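Local coordinates for protein branched-chain alpha-ketoacid decarboxylase (Lactococcus lactis, PDB 2VBF) that probably decarboxylates branched-chain and aromatic alpha-keto acids to aldehydes, using thiamine diphosphate and magnesium, at residues Pro47-Leu52 and Phe133-Leu138; Val97-Ala102 and Lys144-Met149; Glu118-Pro123 and Pro182-Leu187. All coordinates share one frame; numbering follows the deposited sequence.

Contact 1: residues Pro47-Leu52 and Phe133-Leu138. With TPP (thiamine diphosphate), chain D.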
loop_
_atom_site.group_PDB
_atom_site.type_symbol
_atom_site.label_atom_id
_atom_site.label_comp_id
_atom_site.label_asym_id
_atom_site.label_seq_id
_atom_site.Cartn_x
_atom_site.Cartn_y
_atom_site.Cartn_z
ATOM N N PRO A 47 -10.472 9.647 -3.943
ATOM C CA PRO A 47 -11.064 10.727 -3.162
ATOM C C PRO A 47 -11.056 10.530 -1.646
ATOM O O PRO A 47 -10.994 9.403 -1.162
ATOM C CB PRO A 47 -12.534 10.754 -3.645
ATOM C CG PRO A 47 -12.575 9.969 -4.860
ATOM C CD PRO A 47 -11.497 8.939 -4.731
ATOM N N GLY A 48 -11.139 11.645 -0.922
ATOM C CA GLY A 48 -11.412 11.650 0.500
ATOM C C GLY A 48 -11.958 13.009 0.862
ATOM O O GLY A 48 -11.823 13.954 0.091
ATOM N N ASP A 49 -12.589 13.125 2.019
ATOM C CA ASP A 49 -13.238 14.388 2.366
ATOM C C ASP A 49 -12.260 15.584 2.329
ATOM O O ASP A 49 -12.659 16.687 1.985
ATOM C CB ASP A 49 -14.042 14.295 3.684
ATOM C CG ASP A 49 -13.171 14.214 4.922
ATOM O OD1 ASP A 49 -12.184 13.452 4.931
ATOM O OD2 ASP A 49 -13.486 14.910 5.911
ATOM N N TYR A 50 -10.978 15.339 2.608
ATOM C CA TYR A 50 -9.963 16.397 2.598
ATOM C C TYR A 50 -9.525 16.809 1.182
ATOM O O TYR A 50 -8.687 17.713 1.044
ATOM C CB TYR A 50 -8.728 15.957 3.401
ATOM C CG TYR A 50 -8.975 15.611 4.864
ATOM C CD1 TYR A 50 -9.864 16.347 5.639
ATOM C CD2 TYR A 50 -8.293 14.552 5.484
ATOM C CE1 TYR A 50 -10.070 16.046 6.988
ATOM C CE2 TYR A 50 -8.511 14.237 6.809
ATOM C CZ TYR A 50 -9.398 14.990 7.565
ATOM O OH TYR A 50 -9.591 14.689 8.900
ATOM N N ASN A 51 -10.045 16.174 0.130
ATOM C CA ASN A 51 -9.706 16.606 -1.234
ATOM C C ASN A 51 -10.874 16.800 -2.215
ATOM O O ASN A 51 -10.638 17.038 -3.395
ATOM C CB ASN A 51 -8.611 15.711 -1.839
ATOM C CG ASN A 51 -9.080 14.311 -2.162
ATOM O OD1 ASN A 51 -10.249 14.091 -2.474
ATOM N ND2 ASN A 51 -8.144 13.356 -2.154
ATOM N N LEU A 52 -12.117 16.708 -1.731
ATOM C CA LEU A 52 -13.271 16.709 -2.636
ATOM C C LEU A 52 -13.479 18.048 -3.340
ATOM O O LEU A 52 -13.826 18.066 -4.512
ATOM C CB LEU A 52 -14.548 16.284 -1.907
ATOM C CG LEU A 52 -14.548 14.862 -1.333
ATOM C CD1 LEU A 52 -15.894 14.561 -0.668
ATOM C CD2 LEU A 52 -14.219 13.786 -2.369
ATOM N N PHE A 133 -8.155 16.349 17.109
ATOM C CA PHE A 133 -8.029 14.902 16.955
ATOM C C PHE A 133 -9.002 14.430 15.887
ATOM O O PHE A 133 -10.051 13.846 16.177
ATOM C CB PHE A 133 -8.321 14.209 18.299
ATOM C CG PHE A 133 -7.261 14.414 19.369
ATOM C CD1 PHE A 133 -6.178 15.286 19.192
ATOM C CD2 PHE A 133 -7.355 13.720 20.565
ATOM C CE1 PHE A 133 -5.211 15.452 20.185
ATOM C CE2 PHE A 133 -6.395 13.883 21.553
ATOM C CZ PHE A 133 -5.328 14.748 21.369
ATOM N N VAL A 134 -8.669 14.717 14.634
ATOM C CA VAL A 134 -9.508 14.341 13.516
ATOM C C VAL A 134 -9.054 13.040 12.843
ATOM O O VAL A 134 -7.910 12.560 13.000
ATOM C CB VAL A 134 -9.576 15.462 12.461
ATOM C CG1 VAL A 134 -10.319 16.697 13.037
ATOM C CG2 VAL A 134 -8.155 15.821 11.935
ATOM N N HIS A 135 -9.970 12.483 12.060
ATOM C CA HIS A 135 -9.696 11.257 11.333
ATOM C C HIS A 135 -8.475 11.386 10.425
ATOM O O HIS A 135 -8.196 12.460 9.882
ATOM C CB HIS A 135 -10.931 10.796 10.541
ATOM C CG HIS A 135 -11.370 11.737 9.459
ATOM N ND1 HIS A 135 -12.173 12.833 9.700
ATOM C CD2 HIS A 135 -11.149 11.724 8.124
ATOM C CE1 HIS A 135 -12.410 13.461 8.564
ATOM N NE2 HIS A 135 -11.810 12.806 7.589
ATOM N N HIS A 136 -7.772 10.264 10.272
ATOM C CA HIS A 136 -6.531 10.143 9.509
ATOM C C HIS A 136 -5.352 10.839 10.201
ATOM O O HIS A 136 -4.411 11.257 9.531
ATOM C CB HIS A 136 -6.612 10.645 8.054
ATOM C CG HIS A 136 -7.777 10.146 7.258
ATOM N ND1 HIS A 136 -8.459 8.979 7.537
ATOM C CD2 HIS A 136 -8.349 10.657 6.142
ATOM C CE1 HIS A 136 -9.427 8.820 6.647
ATOM N NE2 HIS A 136 -9.377 9.823 5.787
ATOM N N THR A 137 -5.404 10.965 11.529
ATOM C CA THR A 137 -4.263 11.447 12.315
ATOM C C THR A 137 -3.938 10.458 13.428
ATOM O O THR A 137 -4.682 9.498 13.648
ATOM C CB THR A 137 -4.512 12.847 12.940
ATOM O OG1 THR A 137 -5.428 12.763 14.038
ATOM C CG2 THR A 137 -5.057 13.809 11.885
ATOM N N LEU A 138 -2.841 10.712 14.137
ATOM C CA LEU A 138 -2.458 9.901 15.294
ATOM C C LEU A 138 -3.085 10.400 16.601
ATOM O O LEU A 138 -2.714 9.938 17.694
ATOM C CB LEU A 138 -0.927 9.858 15.413
ATOM C CG LEU A 138 -0.170 9.444 14.147
ATOM C CD1 LEU A 138 1.331 9.419 14.407
ATOM C CD2 LEU A 138 -0.655 8.089 13.614
HETATM N "N1'" TPP D . -8.752 6.238 1.047
HETATM C "C2'" TPP D . -8.464 5.544 2.202
HETATM C CM2 TPP D . -7.321 4.579 2.219
HETATM N "N3'" TPP D . -9.225 5.762 3.312
HETATM C "C4'" TPP D . -10.283 6.654 3.291
HETATM N "N4'" TPP D . -10.948 6.834 4.426
HETATM C "C5'" TPP D . -10.601 7.348 2.115
HETATM C "C6'" TPP D . -9.817 7.119 0.988
HETATM C "C7'" TPP D . -11.784 8.319 2.066
HETATM N N3 TPP D . -13.083 7.644 2.182
HETATM C C2 TPP D . -13.819 7.479 3.352
HETATM S S1 TPP D . -15.228 6.692 3.208
HETATM C C5 TPP D . -14.962 6.539 1.623
HETATM C C4 TPP D . -13.771 7.098 1.150
HETATM C CM4 TPP D . -13.301 7.092 -0.282
HETATM C C6 TPP D . -16.032 5.842 0.828
HETATM C C7 TPP D . -16.249 4.381 1.209
HETATM O O7 TPP D . -17.213 3.905 0.283
HETATM P PA TPP D . -18.022 2.529 0.505
HETATM O O1A TPP D . -17.006 1.508 0.992
HETATM O O2A TPP D . -18.637 2.159 -0.823
HETATM O O3A TPP D . -19.046 2.841 1.690
HETATM P PB TPP D . -20.588 3.345 1.581
HETATM O O1B TPP D . -20.634 4.643 2.327
HETATM O O2B TPP D . -21.428 2.288 2.230
HETATM O O3B TPP D . -20.932 3.472 0.122
HETATM O O HOH W 1 -10.361 11.726 3.645
#
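Asp-49 OD1 is gripped by two groups. His-135 NE2 donates to Asp-49 OD1 at 2.8 Å in a nearly straight bond (170°). The bond arrives on the syn side of the carboxylate, somewhat out of its plane, but lies close to the plane of the imidazole. Water 1 also donates to OD1 and is hydrogen-bonded to His-136 NE2 at 3.0 Å. The water thus links His-136 to the aspartate that His-135 holds directly. Tyr-50 supplies the second direct link. Its OH donates to the backbone O of His-135 at 2.8 Å, and the Tyr-50 OH also sits about 3.0 Å above the plane of the His-135 ring, over its centre. The Tyr-50 and His-135 rings are near parallel (9°) but slid apart, so they barely overlap. The His-136 ring stands at about a right angle to the phenol, with CD2 3.6 Å from Tyr-50 CE2. The far edge of the His-136 ring faces the cofactor, with His-136 CE1 3.3 Å from N4' of thiamine diphosphate. The second subunit fixes the other polar ends: His-136 ND1 bonds to Trp-424 O, His-135 ND1 to Asp-308 and Asp-49 OD2 to Asn-569, all three on that subunit. The tandem histidines, joined to an aspartate beside the aminopyrimidine, fit the His-His motif of pyruvate decarboxylase-like enzymes, in a thiamine diphosphate site at the subunit interface.

Contact 2: residues Val97-Ala102 and Lys144-Met149. With TPP (thiamine diphosphate), chain D.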
loop_
_atom_site.group_PDB
_atom_site.type_symbol
_atom_site.label_atom_id
_atom_site.label_comp_id
_atom_site.label_asym_id
_atom_site.label_seq_id
_atom_site.Cartn_x
_atom_site.Cartn_y
_atom_site.Cartn_z
ATOM N N VAL A 97 -3.970 8.441 5.460
ATOM C CA VAL A 97 -4.313 7.111 4.927
ATOM C C VAL A 97 -4.063 6.970 3.413
ATOM O O VAL A 97 -3.635 5.914 2.946
ATOM C CB VAL A 97 -5.770 6.714 5.255
ATOM C CG1 VAL A 97 -6.001 6.682 6.748
ATOM C CG2 VAL A 97 -6.760 7.675 4.565
ATOM N N GLY A 98 -4.310 8.027 2.649
ATOM C CA GLY A 98 -4.078 8.005 1.207
ATOM C C GLY A 98 -2.590 8.079 0.900
ATOM O O GLY A 98 -2.006 7.204 0.222
ATOM N N GLU A 99 -1.946 9.119 1.423
ATOM C CA GLU A 99 -0.528 9.310 1.158
ATOM C C GLU A 99 0.342 8.150 1.650
ATOM O O GLU A 99 1.246 7.711 0.931
ATOM C CB GLU A 99 -0.037 10.654 1.718
ATOM C CG GLU A 99 -0.146 10.809 3.210
ATOM C CD GLU A 99 0.351 12.160 3.687
ATOM O OE1 GLU A 99 -0.386 12.809 4.468
ATOM O OE2 GLU A 99 1.481 12.546 3.289
ATOM N N LEU A 100 0.095 7.641 2.855
ATOM C CA LEU A 100 0.911 6.518 3.340
ATOM C C LEU A 100 0.674 5.230 2.555
ATOM O O LEU A 100 1.586 4.423 2.424
ATOM C CB LEU A 100 0.738 6.290 4.845
ATOM C CG LEU A 100 1.310 7.406 5.738
ATOM C CD1 LEU A 100 1.168 7.027 7.194
ATOM C CD2 LEU A 100 2.766 7.742 5.398
ATOM N N SER A 101 -0.525 5.047 2.019
ATOM C CA SER A 101 -0.780 3.886 1.141
ATOM C C SER A 101 0.032 3.982 -0.161
ATOM O O SER A 101 0.420 2.973 -0.746
ATOM C CB SER A 101 -2.267 3.756 0.828
ATOM O OG SER A 101 -3.052 3.430 1.972
ATOM N N ALA A 102 0.298 5.208 -0.599
ATOM C CA ALA A 102 0.944 5.480 -1.879
ATOM C C ALA A 102 2.483 5.578 -1.772
ATOM O O ALA A 102 3.173 5.615 -2.795
ATOM C CB ALA A 102 0.366 6.805 -2.461
ATOM N N LYS A 144 2.107 17.276 10.655
ATOM C CA LYS A 144 3.345 17.357 9.898
ATOM C C LYS A 144 4.159 16.071 9.829
ATOM O O LYS A 144 5.151 16.043 9.101
ATOM C CB LYS A 144 4.203 18.505 10.448
ATOM C CG LYS A 144 3.527 19.857 10.257
ATOM C CD LYS A 144 4.333 21.016 10.805
ATOM C CE LYS A 144 3.895 22.355 10.174
ATOM N NZ LYS A 144 2.521 22.805 10.545
ATOM N N HIS A 145 3.738 15.023 10.547
ATOM C CA HIS A 145 4.456 13.740 10.571
ATOM C C HIS A 145 4.587 13.145 9.171
ATOM O O HIS A 145 5.632 12.622 8.800
ATOM C CB HIS A 145 3.720 12.660 11.366
ATOM C CG HIS A 145 3.605 12.904 12.831
ATOM N ND1 HIS A 145 4.692 13.142 13.647
ATOM C CD2 HIS A 145 2.524 12.856 13.644
ATOM C CE1 HIS A 145 4.277 13.267 14.897
ATOM N NE2 HIS A 145 2.968 13.085 14.923
ATOM N N PHE A 146 3.493 13.175 8.413
ATOM C CA PHE A 146 3.429 12.394 7.180
ATOM C C PHE A 146 4.293 13.052 6.104
ATOM O O PHE A 146 4.968 12.356 5.358
ATOM C CB PHE A 146 1.973 12.107 6.773
ATOM C CG PHE A 146 1.131 11.574 7.923
ATOM C CD1 PHE A 146 1.626 10.572 8.745
ATOM C CD2 PHE A 146 -0.132 12.088 8.198
ATOM C CE1 PHE A 146 0.888 10.105 9.815
ATOM C CE2 PHE A 146 -0.871 11.606 9.275
ATOM C CZ PHE A 146 -0.353 10.630 10.080
ATOM N N MET A 147 4.339 14.380 6.066
ATOM C CA MET A 147 5.239 15.072 5.150
ATOM C C MET A 147 6.705 14.774 5.510
ATOM O O MET A 147 7.514 14.529 4.616
ATOM C CB MET A 147 4.996 16.589 5.121
ATOM C CG MET A 147 5.834 17.314 4.061
ATOM S SD MET A 147 5.263 18.985 3.716
ATOM C CE MET A 147 5.861 19.803 5.178
ATOM N N LYS A 148 7.040 14.803 6.798
ATOM C CA LYS A 148 8.391 14.438 7.248
ATOM C C LYS A 148 8.777 13.032 6.750
ATOM O O LYS A 148 9.889 12.811 6.269
ATOM C CB LYS A 148 8.516 14.501 8.767
ATOM C CG LYS A 148 9.885 14.036 9.240
ATOM C CD LYS A 148 10.217 14.383 10.661
ATOM C CE LYS A 148 11.716 14.201 10.897
ATOM N NZ LYS A 148 12.075 14.137 12.344
ATOM N N MET A 149 7.841 12.093 6.852
ATOM C CA MET A 149 8.087 10.706 6.410
ATOM C C MET A 149 8.398 10.620 4.911
ATOM O O MET A 149 9.018 9.654 4.468
ATOM C CB MET A 149 6.916 9.781 6.769
ATOM C CG MET A 149 6.753 9.603 8.275
ATOM S SD MET A 149 5.144 9.019 8.827
ATOM C CE MET A 149 5.146 7.353 8.175
HETATM N "N1'" TPP D . -8.752 6.238 1.047
HETATM C "C2'" TPP D . -8.464 5.544 2.202
HETATM C CM2 TPP D . -7.321 4.579 2.219
HETATM N "N3'" TPP D . -9.225 5.762 3.312
HETATM C "C4'" TPP D . -10.283 6.654 3.291
HETATM N "N4'" TPP D . -10.948 6.834 4.426
HETATM C "C5'" TPP D . -10.601 7.348 2.115
HETATM C "C6'" TPP D . -9.817 7.119 0.988
HETATM C "C7'" TPP D . -11.784 8.319 2.066
HETATM N N3 TPP D . -13.083 7.644 2.182
HETATM C C2 TPP D . -13.819 7.479 3.352
HETATM S S1 TPP D . -15.228 6.692 3.208
HETATM C C5 TPP D . -14.962 6.539 1.623
HETATM C C4 TPP D . -13.771 7.098 1.150
HETATM C CM4 TPP D . -13.301 7.092 -0.282
HETATM C C6 TPP D . -16.032 5.842 0.828
HETATM C C7 TPP D . -16.249 4.381 1.209
HETATM O O7 TPP D . -17.213 3.905 0.283
HETATM P PA TPP D . -18.022 2.529 0.505
HETATM O O1A TPP D . -17.006 1.508 0.992
HETATM O O2A TPP D . -18.637 2.159 -0.823
HETATM O O3A TPP D . -19.046 2.841 1.690
HETATM P PB TPP D . -20.588 3.345 1.581
HETATM O O1B TPP D . -20.634 4.643 2.327
HETATM O O2B TPP D . -21.428 2.288 2.230
HETATM O O3B TPP D . -20.932 3.472 0.122
#
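The carboxylate of Glu-99 lies across the CB of Phe-146, with OE1 3.4 Å from that carbon. The carboxylate and ring planes are steeply inclined, 70° apart. Next to it, the two methyls of Leu-100 split their contacts. Leu-100 CD1 meets Phe-146 CD1 at 3.9 Å, and Leu-100 CD2 meets Met-149 CE at 3.7 Å. Met-149 bends at its last torsion (chi3 68°), which turns its methyl toward Leu-100, while SD lies in the plane of the Phe-146 ring, at its edge. The buried Glu-99 finds its polar partners outside these helices: OE1 takes the N-H of Gly-96, and OE2 probably bonds to the hydroxyl of Tyr-184. Phe-95 meets the Phe-146 ring edge-to-face. Val-97 points away from helix 145-149, and its CG2 lies 3.4 Å from N3' of thiamine diphosphate. Val-97 O also accepts a bond from Ser-101 OG at 2.7 Å, which supplements a weakly bonded first turn. Beyond the pair, Leu-100 packs on Ala-107 and Met-149 on Met-149, both of the second subunit. The short axes run almost parallel (17°) and 10.6 Å apart. Such side-by-side helices on one face of a parallel sheet belong to the alpha/beta fold of the pyrimidine-binding domain.

Contact 3: residues Glu118-Pro123 and Pro182-Leu187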
loop_
_atom_site.group_PDB
_atom_site.type_symbol
_atom_site.label_atom_id
_atom_site.label_comp_id
_atom_site.label_asym_id
_atom_site.label_seq_id
_atom_site.Cartn_x
_atom_site.Cartn_y
_atom_site.Cartn_z
ATOM N N GLU A 118 2.821 14.167 -6.235
ATOM C CA GLU A 118 1.728 13.754 -5.365
ATOM C C GLU A 118 1.136 14.967 -4.679
ATOM O O GLU A 118 1.852 15.733 -4.063
ATOM C CB GLU A 118 2.157 12.729 -4.331
ATOM C CG GLU A 118 0.961 12.285 -3.472
ATOM C CD GLU A 118 1.266 11.108 -2.569
ATOM O OE1 GLU A 118 2.432 10.634 -2.548
ATOM O OE2 GLU A 118 0.316 10.678 -1.883
ATOM N N ILE A 119 -0.178 15.126 -4.807
ATOM C CA ILE A 119 -0.921 16.180 -4.132
ATOM C C ILE A 119 -1.712 15.500 -3.027
ATOM O O ILE A 119 -2.441 14.542 -3.292
ATOM C CB ILE A 119 -1.908 16.890 -5.081
ATOM C CG1 ILE A 119 -1.173 17.502 -6.285
ATOM C CG2 ILE A 119 -2.735 17.938 -4.314
ATOM C CD1 ILE A 119 -2.083 17.874 -7.446
ATOM N N VAL A 120 -1.547 15.965 -1.792
ATOM C CA VAL A 120 -2.215 15.378 -0.643
ATOM C C VAL A 120 -3.194 16.401 -0.066
ATOM O O VAL A 120 -2.780 17.468 0.383
ATOM C CB VAL A 120 -1.200 14.983 0.442
ATOM C CG1 VAL A 120 -1.915 14.257 1.594
ATOM C CG2 VAL A 120 -0.091 14.134 -0.153
ATOM N N GLY A 121 -4.487 16.095 -0.140
ATOM C CA GLY A 121 -5.508 16.922 0.472
ATOM C C GLY A 121 -5.480 16.774 1.982
ATOM O O GLY A 121 -5.468 15.660 2.489
ATOM N N SER A 122 -5.449 17.896 2.696
ATOM C CA SER A 122 -5.320 17.885 4.150
ATOM C C SER A 122 -6.439 18.693 4.820
ATOM O O SER A 122 -7.160 19.450 4.152
ATOM C CB SER A 122 -3.929 18.398 4.578
ATOM O OG SER A 122 -3.722 19.734 4.167
ATOM N N PRO A 123 -6.608 18.514 6.131
ATOM C CA PRO A 123 -7.658 19.273 6.844
ATOM C C PRO A 123 -7.494 20.798 6.723
ATOM O O PRO A 123 -6.412 21.289 6.401
ATOM C CB PRO A 123 -7.501 18.822 8.288
ATOM C CG PRO A 123 -6.773 17.529 8.233
ATOM C CD PRO A 123 -5.885 17.597 7.037
ATOM N N PRO A 182 10.294 12.769 -7.946
ATOM C CA PRO A 182 8.976 13.131 -7.413
ATOM C C PRO A 182 8.993 14.296 -6.429
ATOM O O PRO A 182 9.965 14.512 -5.704
ATOM C CB PRO A 182 8.469 11.844 -6.744
ATOM C CG PRO A 182 9.623 10.945 -6.668
ATOM C CD PRO A 182 10.676 11.393 -7.612
ATOM N N VAL A 183 7.889 15.032 -6.418
ATOM C CA VAL A 183 7.680 16.088 -5.449
ATOM C C VAL A 183 6.300 15.933 -4.835
ATOM O O VAL A 183 5.469 15.150 -5.314
ATOM C CB VAL A 183 7.850 17.478 -6.069
ATOM C CG1 VAL A 183 9.268 17.606 -6.639
ATOM C CG2 VAL A 183 6.786 17.728 -7.145
ATOM N N TYR A 184 6.070 16.704 -3.784
ATOM C CA TYR A 184 4.959 16.489 -2.851
ATOM C C TYR A 184 4.355 17.836 -2.450
ATOM O O TYR A 184 5.072 18.742 -2.028
ATOM C CB TYR A 184 5.522 15.736 -1.654
ATOM C CG TYR A 184 4.634 15.507 -0.441
ATOM C CD1 TYR A 184 4.165 14.227 -0.141
ATOM C CD2 TYR A 184 4.364 16.523 0.472
ATOM C CE1 TYR A 184 3.414 13.986 1.010
ATOM C CE2 TYR A 184 3.624 16.286 1.627
ATOM C CZ TYR A 184 3.139 15.019 1.881
ATOM O OH TYR A 184 2.413 14.766 3.027
ATOM N N ILE A 185 3.033 17.939 -2.581
ATOM C CA ILE A 185 2.281 19.160 -2.297
ATOM C C ILE A 185 1.139 18.805 -1.370
ATOM O O ILE A 185 0.257 18.043 -1.750
ATOM C CB ILE A 185 1.727 19.803 -3.594
ATOM C CG1 ILE A 185 2.879 20.185 -4.539
ATOM C CG2 ILE A 185 0.836 21.000 -3.273
ATOM C CD1 ILE A 185 2.431 20.635 -5.930
ATOM N N ASN A 186 1.194 19.317 -0.140
ATOM C CA ASN A 186 0.117 19.155 0.830
ATOM C C ASN A 186 -0.782 20.381 0.674
ATOM O O ASN A 186 -0.330 21.514 0.841
ATOM C CB ASN A 186 0.687 18.961 2.248
ATOM C CG ASN A 186 -0.371 18.974 3.341
ATOM O OD1 ASN A 186 -0.357 18.132 4.261
ATOM N ND2 ASN A 186 -1.258 19.944 3.286
ATOM N N LEU A 187 -2.052 20.130 0.337
ATOM C CA LEU A 187 -3.024 21.168 -0.003
ATOM C C LEU A 187 -4.215 21.165 0.966
ATOM O O LEU A 187 -5.137 20.348 0.826
ATOM C CB LEU A 187 -3.534 20.914 -1.418
ATOM C CG LEU A 187 -4.582 21.859 -2.024
ATOM C CD1 LEU A 187 -3.983 23.231 -2.210
ATOM C CD2 LEU A 187 -5.052 21.325 -3.355
#
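Ser-122 holds its OG between the backbone N and the carbonyl carbon (chi1 62°), and Asn-186 sets CG trans to its own N (chi1 172°). Together these torsions bring the serine hydroxyl to the asparagine amide. Asn-186 ND2 donates to Ser-122 OG at 2.6 Å. The bond is bent (137°), and the hydroxyl lies out of the amide plane. Gln-128 adds a weak bond to the same oxygen. Further down the same sheet face, Val-120 CG2 rests against Tyr-184 CE1 at 3.7 Å. The tyrosine hydroxyl probably bonds to Glu-99 of helix 97-111. Glu-118 is on this face too, and its OE2 bonds to Thr-93 of the neighbouring strand 89-94. On the opposite face these strands present Ile-119, Ile-185 and Leu-187, with Ile-119 CG2 4.2 Å from Leu-187 CD2. A parallel ladder joins the backbones. Glu-118 and Val-120 each use both N and O toward 183-187. Val-120 O accepts Leu-187 N at 2.8 Å, and Val-120 N donates to Ile-185 O, also at 2.8 Å. The last rung, Ser-122 N to Leu-187 O, is longer at 3.1 Å and meets the carbonyl from well above its plane. A CA-H...O contact of 3.2 Å from Ile-119 CA to Ile-185 O supplements the ladder. Ile-119 and Gly-121 send their backbone bonds the other way, to residues 91-95. Strand 116-122 is thus flanked by 89-94 and 183-188, and 183-188 by 116-122 and 156-159. Their place is inside the six-stranded parallel sheet (order 2-1-3-4-6-5) of the N-terminal thiamine diphosphate-binding domain, the alpha/beta thiamine diphosphate-binding fold.

Overall arrangement
Contacts 1 and 2 lie beside the cofactor, and contact 3 is in the sheet behind them. Contacts 1 and 2 both touch thiamine diphosphate and the second subunit. Their centres are 12 Å apart, and His-136 ND1 packs 3.5 Å from Val-97 CG1. Contact 3 lies deeper. The Glu-118 side chain is about 11 Å from the cofactor, and the second subunit does not touch segments 118-123 and 182-187. Contact 2 lies over one face of this sheet, 9 Å away between centres, where Met-147 CG meets Tyr-184 CE2 at 3.4 Å. Contact 1 sits at the strand ends: Tyr-50 CB packs 3.4 Å from Gly-121 O. The segments of each pair of contacts alternate along the chain.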